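Sugar ABC transporter substrate-binding protein, BlMnBP1 (Bifidobacterium animalis subsp. lactis ATCC 27673, PDB 6I5R) binds mannobiose, and probably other manno-oligosaccharides, as the extracellular solute-binding component of an ABC transporter that serves growth on beta-mannan. Local coordinates at residues A[22-27]-A[340-345]; A[36-41]-A[330-335]; A[126-131]-A[357-362]; A[144-149]-A[348-353]. All coordinates share one frame; numbering follows the deposited sequence.

In the fold
Helix 331-346 links contacts 1 and 2: its start lies against strand 38-44 in contact 2, and its later turns take the 22-27 loop in contact 1. The chain then runs into helix 350-353 (contact 4) and the loop of contact 3. Contacts 1 to 3 are only partly buried, whereas contact 4 is buried and closest to the bound sugar. The chemistry changes accordingly. A buried lysine amine on carbonyls carries contact 1, aliphatic stems overlap in contact 2, backbone bonds dominate contact 3, and contact 4 is van der Waals packing. Contacts 3 and 4 are joined through I357 N and G147 O, and Y24 touches I128 between contacts 1 and 3.

Contact 1 (A[22-27]-A[340-345]); sequences ITYPEI and FVKWMT
The carbonyl O of Y24 is gripped by two donors: NZ of K342 at 2.7 Å, and the backbone N of I27 in the same loop at 3.2 Å, which arrive from opposite faces of the carbonyl plane. K342 gives a second proton to I27 O, 2.9 Å from NZ, in the carbonyl plane and on a lone pair. One ammonium group thus ties the first residue of the 3-10 turn 24-26 and the residue just after it to helix 331-346. It reaches that far because CG stands anti to the backbone N (chi1 -172°) and the chain beyond is extended. On the way it passes the phenol of Y24: CD lies over one ring face, 3.9 Å from the ring centroid, a CH-pi contact, while NZ makes an off-centre cation-pi approach. Nearer the helix, CB of K342 meets CE2 of Y24 at 3.4 Å. I27 comes alongside the stem, its CB 3.9 Å from K342 CD. At the far end of the phenol, OH touches CB of T345 at 3.5 Å. The lysine is buried, and the dipoles of the two carbonyls would be expected to ease the cost of its charge. Around this joint, I143 of strand 139-155 meets Y24, V341 and T345, Y118 bonds to the Y24 backbone, and F340 and W343 on the same helix set their rings edge-to-face with F66 of helix 59-69.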
# COMPACT_ATOMS: atom_id res chain seq x y z
N ILE A 22 23.64 -18.16 1.68
CA ILE A 22 23.47 -17.34 2.87
C ILE A 22 22.00 -16.90 2.95
O ILE A 22 21.46 -16.34 1.99
CB ILE A 22 24.38 -16.10 2.84
CG1 ILE A 22 25.82 -16.49 2.48
CG2 ILE A 22 24.36 -15.36 4.17
CD1 ILE A 22 26.67 -15.28 2.05
N THR A 23 21.38 -17.13 4.10
CA THR A 23 20.04 -16.60 4.30
C THR A 23 20.13 -15.25 4.96
O THR A 23 21.15 -14.88 5.55
CB THR A 23 19.14 -17.53 5.13
OG1 THR A 23 19.70 -17.75 6.42
CG2 THR A 23 18.94 -18.87 4.39
N TYR A 24 19.04 -14.49 4.86
CA TYR A 24 19.02 -13.14 5.42
C TYR A 24 19.37 -13.09 6.91
O TYR A 24 20.15 -12.20 7.30
CB TYR A 24 17.63 -12.55 5.14
CG TYR A 24 17.32 -11.23 5.77
CD1 TYR A 24 16.94 -11.14 7.11
CD2 TYR A 24 17.32 -10.07 5.01
CE1 TYR A 24 16.63 -9.93 7.67
CE2 TYR A 24 17.00 -8.86 5.56
CZ TYR A 24 16.67 -8.78 6.89
OH TYR A 24 16.36 -7.55 7.43
N PRO A 25 18.83 -13.94 7.78
CA PRO A 25 19.21 -13.85 9.20
C PRO A 25 20.71 -14.09 9.45
O PRO A 25 21.23 -13.67 10.50
CB PRO A 25 18.34 -14.93 9.88
CG PRO A 25 17.18 -15.17 8.90
CD PRO A 25 17.81 -14.98 7.53
N GLU A 26 21.40 -14.76 8.51
CA GLU A 26 22.80 -15.14 8.63
C GLU A 26 23.75 -14.01 8.29
O GLU A 26 24.96 -14.12 8.54
CB GLU A 26 23.06 -16.36 7.74
CG GLU A 26 22.44 -17.69 8.25
CD GLU A 26 22.67 -18.87 7.31
OE1 GLU A 26 22.59 -18.68 6.08
OE2 GLU A 26 22.93 -20.01 7.80
N ILE A 27 23.23 -12.90 7.75
CA ILE A 27 24.05 -11.75 7.40
C ILE A 27 24.35 -10.96 8.67
O ILE A 27 23.43 -10.54 9.38
CB ILE A 27 23.34 -10.87 6.36
CG1 ILE A 27 23.13 -11.64 5.07
CG2 ILE A 27 24.11 -9.59 6.10
CD1 ILE A 27 22.33 -10.88 4.09
N PHE A 340 22.16 -4.96 1.14
CA PHE A 340 21.51 -3.65 1.06
C PHE A 340 20.08 -3.70 1.59
O PHE A 340 19.63 -2.77 2.28
CB PHE A 340 21.55 -3.12 -0.38
CG PHE A 340 20.89 -1.78 -0.53
CD1 PHE A 340 21.50 -0.65 -0.00
CD2 PHE A 340 19.67 -1.66 -1.16
CE1 PHE A 340 20.89 0.58 -0.08
CE2 PHE A 340 19.05 -0.41 -1.25
CZ PHE A 340 19.68 0.70 -0.72
N VAL A 341 19.32 -4.74 1.26
CA VAL A 341 17.96 -4.84 1.80
C VAL A 341 18.00 -4.92 3.32
O VAL A 341 17.22 -4.27 4.02
CB VAL A 341 17.23 -6.05 1.19
CG1 VAL A 341 15.94 -6.33 1.95
CG2 VAL A 341 16.93 -5.82 -0.27
N LYS A 342 18.89 -5.74 3.86
CA LYS A 342 18.93 -5.84 5.31
C LYS A 342 19.36 -4.52 5.93
O LYS A 342 18.85 -4.13 6.99
CB LYS A 342 19.87 -6.96 5.75
CG LYS A 342 19.82 -7.25 7.26
CD LYS A 342 20.36 -8.65 7.59
CE LYS A 342 20.09 -9.04 9.03
NZ LYS A 342 20.57 -10.43 9.32
N TRP A 343 20.30 -3.82 5.28
CA TRP A 343 20.69 -2.50 5.76
C TRP A 343 19.50 -1.55 5.71
O TRP A 343 19.25 -0.80 6.66
CB TRP A 343 21.88 -1.94 4.93
CG TRP A 343 22.34 -0.61 5.50
CD1 TRP A 343 23.18 -0.42 6.56
CD2 TRP A 343 21.90 0.69 5.11
NE1 TRP A 343 23.32 0.91 6.82
CE2 TRP A 343 22.55 1.62 5.94
CE3 TRP A 343 21.05 1.17 4.11
CZ2 TRP A 343 22.33 3.00 5.84
CZ3 TRP A 343 20.86 2.54 3.98
CH2 TRP A 343 21.49 3.44 4.85
N MET A 344 18.77 -1.55 4.59
CA MET A 344 17.56 -0.74 4.51
C MET A 344 16.62 -1.07 5.66
O MET A 344 16.06 -0.17 6.30
CB MET A 344 16.87 -0.96 3.17
CG MET A 344 17.50 -0.22 2.00
SD MET A 344 17.65 1.57 2.22
CE MET A 344 15.94 2.10 2.51
N THR A 345 16.43 -2.36 5.94
CA THR A 345 15.46 -2.78 6.95
C THR A 345 15.92 -2.43 8.36
O THR A 345 15.15 -1.87 9.14
CB THR A 345 15.20 -4.28 6.84
OG1 THR A 345 14.74 -4.58 5.53
CG2 THR A 345 14.16 -4.71 7.85

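Contact 2 (A[36-41]-A[330-335]); sequences IKTTIT and SKEKQE
I36 overlaps the stem of E332: its CG2 methyl presses on CG of the glutamate at 3.3 Å, a tight fit, and the two side chains lie alongside each other, pointing opposite ways. The other branch of I36 reaches the next helical turn, where CD1 lies 3.8 Å from CD of E335. E332 projects with CG anti to the backbone N (chi1 -173°) and the rest extended, which brings OE2 to 3.5 Å from K37 O. Both atoms are acceptors, so this is mere proximity. An alanine here would remove the stem and carboxylate and would probably open a gap beside CG2 of I36, leaving that methyl with less to pack on. Further along the strand, OG1 of T38 meets CE of K333 at 3.5 Å as the two side chains cross. The lysine continues past T39, and its NZ donates to a water 3.0 Å away; the link from that water on to T39 O is weak. I40 turns its CG2 to the helix backbone, 4.1 Å from K333 O. S330 is the N-cap of the helix, its OG accepting from K333 N. The axes of the short segments 38-41 and 331-335 come within 8.5 Å and cross at -64°. I40 also packs on A336, S337 and F340 of the same helix, while backbone bonds of the strand run to N72, strand 73-79 and D99. A helix packed on a strand that lies between two parallel neighbours, 73-79 and 100-102, fits the alpha/beta lobe of a solute-binding protein.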
# COMPACT_ATOMS: atom_id res chain seq x y z
N ILE A 36 33.15 -7.74 -1.05
CA ILE A 36 32.48 -7.68 -2.34
C ILE A 36 32.76 -6.33 -2.97
O ILE A 36 32.70 -5.29 -2.30
CB ILE A 36 30.96 -7.91 -2.19
CG1 ILE A 36 30.70 -9.28 -1.58
CG2 ILE A 36 30.29 -7.84 -3.55
CD1 ILE A 36 29.23 -9.48 -1.18
N LYS A 37 33.03 -6.36 -4.27
CA LYS A 37 33.14 -5.17 -5.11
C LYS A 37 32.19 -5.36 -6.29
O LYS A 37 32.47 -6.15 -7.19
CB LYS A 37 34.57 -4.97 -5.60
CG LYS A 37 35.63 -4.96 -4.48
CD LYS A 37 37.05 -5.10 -5.00
CE LYS A 37 38.08 -5.02 -3.86
NZ LYS A 37 37.52 -5.38 -2.51
N THR A 38 31.06 -4.66 -6.27
CA THR A 38 30.11 -4.79 -7.36
C THR A 38 29.16 -3.60 -7.35
O THR A 38 29.19 -2.73 -6.46
CB THR A 38 29.34 -6.11 -7.26
OG1 THR A 38 28.50 -6.29 -8.40
CG2 THR A 38 28.46 -6.12 -6.03
N THR A 39 28.29 -3.59 -8.36
CA THR A 39 27.25 -2.60 -8.51
C THR A 39 25.91 -3.29 -8.66
O THR A 39 25.79 -4.26 -9.42
CB THR A 39 27.52 -1.73 -9.72
OG1 THR A 39 28.76 -1.04 -9.55
CG2 THR A 39 26.42 -0.72 -9.88
N ILE A 40 24.92 -2.79 -7.95
CA ILE A 40 23.56 -3.30 -8.04
C ILE A 40 22.64 -2.17 -8.44
O ILE A 40 22.87 -1.00 -8.11
CB ILE A 40 23.14 -3.94 -6.70
CG1 ILE A 40 23.22 -2.93 -5.57
CG2 ILE A 40 24.08 -5.15 -6.42
CD1 ILE A 40 22.69 -3.45 -4.21
N THR A 41 21.59 -2.54 -9.18
CA THR A 41 20.58 -1.63 -9.68
C THR A 41 19.33 -1.86 -8.85
O THR A 41 18.84 -3.00 -8.77
CB THR A 41 20.32 -1.84 -11.17
OG1 THR A 41 21.49 -1.41 -11.89
CG2 THR A 41 19.15 -0.98 -11.65
N SER A 330 24.13 -12.77 -10.51
CA SER A 330 25.25 -13.56 -10.00
C SER A 330 25.14 -13.73 -8.49
O SER A 330 24.44 -12.98 -7.81
CB SER A 330 26.57 -12.87 -10.34
OG SER A 330 26.77 -11.69 -9.57
N LYS A 331 25.87 -14.73 -7.95
CA LYS A 331 25.85 -14.92 -6.50
C LYS A 331 26.36 -13.66 -5.79
O LYS A 331 25.79 -13.25 -4.77
CB LYS A 331 26.67 -16.15 -6.07
CG LYS A 331 28.17 -16.09 -6.35
CD LYS A 331 29.01 -16.99 -5.42
CE LYS A 331 30.22 -17.61 -6.16
NZ LYS A 331 30.94 -16.73 -7.18
N GLU A 332 27.36 -12.99 -6.37
CA GLU A 332 27.90 -11.79 -5.75
C GLU A 332 26.83 -10.71 -5.64
O GLU A 332 26.65 -10.12 -4.58
CB GLU A 332 29.11 -11.28 -6.56
CG GLU A 332 29.88 -10.12 -5.93
CD GLU A 332 31.18 -9.77 -6.68
OE1 GLU A 332 31.21 -9.87 -7.95
OE2 GLU A 332 32.21 -9.42 -6.01
N LYS A 333 26.09 -10.48 -6.73
CA LYS A 333 25.07 -9.42 -6.72
C LYS A 333 23.87 -9.81 -5.88
O LYS A 333 23.24 -8.95 -5.27
CB LYS A 333 24.64 -9.07 -8.15
CG LYS A 333 25.79 -8.47 -8.95
CD LYS A 333 25.32 -7.95 -10.31
CE LYS A 333 26.50 -7.36 -11.09
NZ LYS A 333 26.01 -6.54 -12.21
N GLN A 334 23.52 -11.10 -5.86
CA GLN A 334 22.49 -11.55 -4.93
C GLN A 334 22.86 -11.22 -3.49
O GLN A 334 22.02 -10.73 -2.72
CB GLN A 334 22.25 -13.05 -5.09
CG GLN A 334 21.56 -13.44 -6.37
CD GLN A 334 21.13 -14.88 -6.36
OE1 GLN A 334 21.24 -15.53 -5.35
NE2 GLN A 334 20.60 -15.38 -7.48
N GLU A 335 24.10 -11.48 -3.11
CA GLU A 335 24.50 -11.22 -1.73
C GLU A 335 24.63 -9.73 -1.47
O GLU A 335 24.15 -9.23 -0.44
CB GLU A 335 25.83 -11.94 -1.44
CG GLU A 335 26.18 -11.93 0.03
CD GLU A 335 27.55 -12.50 0.32
OE1 GLU A 335 28.06 -13.29 -0.52
OE2 GLU A 335 28.09 -12.17 1.39
O HOH W 1 23.48 -4.91 -11.96

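Contact 3 (A[126-131]-A[357-362]); sequences KVIKLA and IPIKAD
K129 supplies two donors to the opposite loop. Its backbone N meets I359 O at 2.8 Å, nearly straight (167° at the hydrogen) and in the carbonyl plane. Its side-chain NZ donates to P358 O, also at 2.8 Å, tilted from that carbonyl's plane. The same amine bonds to D363 O just past 357-362, so its charge rests on two backbone carbonyls. The extended stem, with CG anti to the carbonyl carbon (chi1 -56°), lays CE 3.4 Å from K360 O. Coming back the other way, A361 N donates to V127 O at 2.9 Å, but from well above the carbonyl plane, 67° out of it. These two backbone bonds bracket a single beta bridge between I128 and K360. I359 O also receives a CA-H contact from I128 CA at 3.2 Å, beside its main bond. A361 CB lies against the V127-I128 peptide, 3.3 Å from V127 C. The apolar part is small: I359 CG2 touches I128 CB at 3.9 Å, and its CD1 touches CD1 of L130 where the two side chains cross at about a right angle. The amine of K126 forms a salt bridge with E123 instead of reaching 357-362. I128 and I359 both abut I143 of strand 139-155. The bonds across run from two peptide N-H groups and one lysine amine to three backbone carbonyls, so the pairing depends mainly on the path of the two backbones.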
# COMPACT_ATOMS: atom_id res chain seq x y z
N LYS A 126 11.39 -14.33 12.82
CA LYS A 126 12.19 -14.00 13.99
C LYS A 126 12.92 -12.67 13.84
O LYS A 126 13.38 -12.11 14.85
CB LYS A 126 13.21 -15.10 14.27
CG LYS A 126 12.61 -16.49 14.43
CD LYS A 126 13.63 -17.59 14.83
CE LYS A 126 12.92 -18.95 14.89
NZ LYS A 126 13.75 -20.11 15.28
N VAL A 127 13.03 -12.12 12.64
CA VAL A 127 13.88 -10.96 12.43
C VAL A 127 13.19 -9.86 11.64
O VAL A 127 13.68 -8.73 11.60
CB VAL A 127 15.19 -11.38 11.74
CG1 VAL A 127 15.97 -12.30 12.66
CG2 VAL A 127 14.92 -12.06 10.42
N ILE A 128 12.05 -10.16 11.03
CA ILE A 128 11.24 -9.12 10.42
C ILE A 128 9.77 -9.34 10.72
O ILE A 128 9.31 -10.46 10.96
CB ILE A 128 11.43 -9.02 8.89
CG1 ILE A 128 10.94 -10.29 8.22
CG2 ILE A 128 12.90 -8.76 8.52
CD1 ILE A 128 11.02 -10.21 6.69
N LYS A 129 9.02 -8.24 10.66
CA LYS A 129 7.57 -8.24 10.61
C LYS A 129 7.06 -8.59 9.21
O LYS A 129 7.76 -8.41 8.20
CB LYS A 129 7.03 -6.87 11.02
CG LYS A 129 7.50 -6.43 12.38
CD LYS A 129 7.04 -5.02 12.74
CE LYS A 129 7.88 -4.50 13.90
NZ LYS A 129 7.62 -3.09 14.28
N LEU A 130 5.85 -9.12 9.15
CA LEU A 130 5.16 -9.36 7.90
C LEU A 130 5.92 -10.35 7.02
O LEU A 130 5.91 -10.23 5.80
CB LEU A 130 4.92 -8.05 7.16
CG LEU A 130 4.17 -7.04 8.02
CD1 LEU A 130 4.18 -5.66 7.35
CD2 LEU A 130 2.72 -7.48 8.25
N ALA A 131 6.56 -11.33 7.65
CA ALA A 131 7.39 -12.26 6.91
C ALA A 131 6.60 -13.15 5.97
O ALA A 131 7.16 -13.62 4.99
CB ALA A 131 8.20 -13.15 7.88
N ILE A 357 5.93 2.13 9.91
CA ILE A 357 6.25 1.23 11.03
C ILE A 357 7.48 0.43 10.64
O ILE A 357 7.50 -0.21 9.58
CB ILE A 357 5.06 0.31 11.33
CG1 ILE A 357 3.91 1.15 11.88
CG2 ILE A 357 5.48 -0.81 12.26
CD1 ILE A 357 2.58 0.52 11.56
N PRO A 358 8.55 0.44 11.46
CA PRO A 358 9.75 -0.33 11.12
C PRO A 358 9.45 -1.81 11.03
O PRO A 358 8.56 -2.34 11.71
CB PRO A 358 10.73 -0.04 12.26
CG PRO A 358 10.10 0.93 13.17
CD PRO A 358 8.65 1.13 12.77
N ILE A 359 10.22 -2.47 10.17
CA ILE A 359 10.01 -3.87 9.86
C ILE A 359 10.95 -4.80 10.62
O ILE A 359 10.63 -5.99 10.79
CB ILE A 359 10.13 -4.07 8.33
CG1 ILE A 359 9.04 -3.23 7.66
CG2 ILE A 359 10.02 -5.52 7.94
CD1 ILE A 359 7.67 -3.67 7.94
N LYS A 360 12.09 -4.30 11.12
CA LYS A 360 12.90 -5.13 11.99
C LYS A 360 12.04 -5.65 13.13
O LYS A 360 11.30 -4.90 13.77
CB LYS A 360 14.09 -4.34 12.54
CG LYS A 360 15.02 -5.22 13.35
CD LYS A 360 16.22 -4.46 13.91
CE LYS A 360 17.24 -5.45 14.41
NZ LYS A 360 18.50 -4.79 14.84
N ALA A 361 12.11 -6.97 13.36
CA ALA A 361 11.13 -7.63 14.21
C ALA A 361 11.07 -7.01 15.59
O ALA A 361 10.00 -6.90 16.18
CB ALA A 361 11.45 -9.12 14.34
N ASP A 362 12.22 -6.58 16.13
CA ASP A 362 12.31 -6.20 17.53
C ASP A 362 12.15 -4.72 17.78
O ASP A 362 12.50 -4.26 18.86
CB ASP A 362 13.66 -6.61 18.09
CG ASP A 362 14.80 -5.87 17.42
OD1 ASP A 362 14.87 -4.60 17.48
OD2 ASP A 362 15.62 -6.54 16.77

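Contact 4 (A[144-149]-A[348-353]); sequences ANNGVT and SGFAKN
The backbones come nearest where N146 faces A351, with CA atoms 5.2 Å apart, just as the chain leaves a bend at N145 to enter strand 147-149 and as helix 350-353 begins. CB of N146 meets the A351 methyl, CB, at 3.6 Å. F350, with CG anti to its backbone N (chi1 178°), sets its ring against the bend, with CD1 3.5 Å from N145 O and CE1 4.0 Å from N146 CG. The N146 side chain crosses that ring at about a right angle, its amide plane turned 63° from the ring plane. A glycine here would lack the whole side chain, and the A351 methyl and CE1 of F350 would probably be left facing a gap. The N145 amide is held from outside the contact, OD1 accepting from Y321 N and ND2 donating to D320; OD1 also takes a short, bent bond from N146 N. D320 and Y321 line the sugar pocket, and the N145 side chain itself lies about 5 Å from a bound mannose. An ST turn, with S348 OG accepting from F350 N, leads into the short helix. F350 also touches Y62 of helix 59-69 and M344 of helix 331-346, while strand 314-325 pairs with the backbone of N145 and V148.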
# COMPACT_ATOMS: atom_id res chain seq x y z
N ALA A 144 9.05 -6.01 3.50
CA ALA A 144 8.36 -4.75 3.32
C ALA A 144 9.30 -3.57 3.55
O ALA A 144 10.20 -3.63 4.38
CB ALA A 144 7.17 -4.67 4.29
N ASN A 145 9.07 -2.49 2.79
CA ASN A 145 9.88 -1.29 2.95
C ASN A 145 9.54 -0.58 4.26
O ASN A 145 10.41 -0.01 4.93
CB ASN A 145 9.70 -0.35 1.74
CG ASN A 145 8.23 0.03 1.47
OD1 ASN A 145 7.33 -0.42 2.15
ND2 ASN A 145 8.02 0.89 0.46
N ASN A 146 8.25 -0.58 4.63
CA ASN A 146 7.78 -0.20 5.94
C ASN A 146 6.32 -0.59 6.07
O ASN A 146 5.63 -0.81 5.07
CB ASN A 146 7.98 1.30 6.23
CG ASN A 146 7.33 2.21 5.20
OD1 ASN A 146 6.87 1.78 4.16
ND2 ASN A 146 7.33 3.51 5.48
N GLY A 147 5.87 -0.71 7.32
CA GLY A 147 4.50 -1.06 7.59
C GLY A 147 3.65 0.19 7.54
O GLY A 147 3.99 1.21 8.13
N VAL A 148 2.56 0.12 6.79
CA VAL A 148 1.68 1.26 6.62
C VAL A 148 0.28 0.83 6.99
O VAL A 148 -0.05 -0.36 6.99
CB VAL A 148 1.71 1.80 5.18
CG1 VAL A 148 3.06 2.44 4.86
CG2 VAL A 148 1.40 0.66 4.18
N THR A 149 -0.55 1.80 7.33
CA THR A 149 -1.97 1.53 7.44
C THR A 149 -2.68 2.29 6.34
O THR A 149 -2.10 3.15 5.67
CB THR A 149 -2.50 1.95 8.80
OG1 THR A 149 -2.05 3.28 9.05
CG2 THR A 149 -2.01 0.99 9.88
N SER A 348 18.80 1.76 7.96
CA SER A 348 18.67 2.98 7.17
C SER A 348 17.89 4.08 7.87
O SER A 348 18.18 5.27 7.67
CB SER A 348 17.99 2.70 5.83
OG SER A 348 16.67 2.26 6.04
N GLY A 349 16.85 3.71 8.61
CA GLY A 349 15.88 4.69 9.08
C GLY A 349 14.77 5.03 8.10
O GLY A 349 13.99 5.95 8.37
N PHE A 350 14.68 4.32 6.97
CA PHE A 350 13.65 4.63 5.98
C PHE A 350 12.26 4.68 6.61
O PHE A 350 11.50 5.64 6.41
CB PHE A 350 13.70 3.61 4.83
CG PHE A 350 12.66 3.83 3.78
CD1 PHE A 350 11.39 3.23 3.87
CD2 PHE A 350 12.91 4.66 2.72
CE1 PHE A 350 10.42 3.47 2.92
CE2 PHE A 350 11.91 4.89 1.76
CZ PHE A 350 10.67 4.28 1.87
N ALA A 351 11.90 3.67 7.39
CA ALA A 351 10.57 3.65 7.98
C ALA A 351 10.34 4.83 8.92
O ALA A 351 9.28 5.48 8.86
CB ALA A 351 10.35 2.31 8.69
N LYS A 352 11.32 5.14 9.78
CA LYS A 352 11.17 6.29 10.68
C LYS A 352 10.99 7.59 9.90
O LYS A 352 10.30 8.51 10.36
CB LYS A 352 12.38 6.35 11.63
CG LYS A 352 12.43 7.51 12.58
CD LYS A 352 13.55 7.34 13.64
CE LYS A 352 14.95 7.46 13.05
NZ LYS A 352 15.28 8.92 12.78
N ASN A 353 11.53 7.66 8.69
CA ASN A 353 11.57 8.93 7.95
C ASN A 353 10.37 9.15 7.06
O ASN A 353 9.91 10.29 6.89
CB ASN A 353 12.88 8.98 7.17
CG ASN A 353 14.03 9.14 8.08
OD1 ASN A 353 13.87 9.66 9.17
ND2 ASN A 353 15.21 8.66 7.67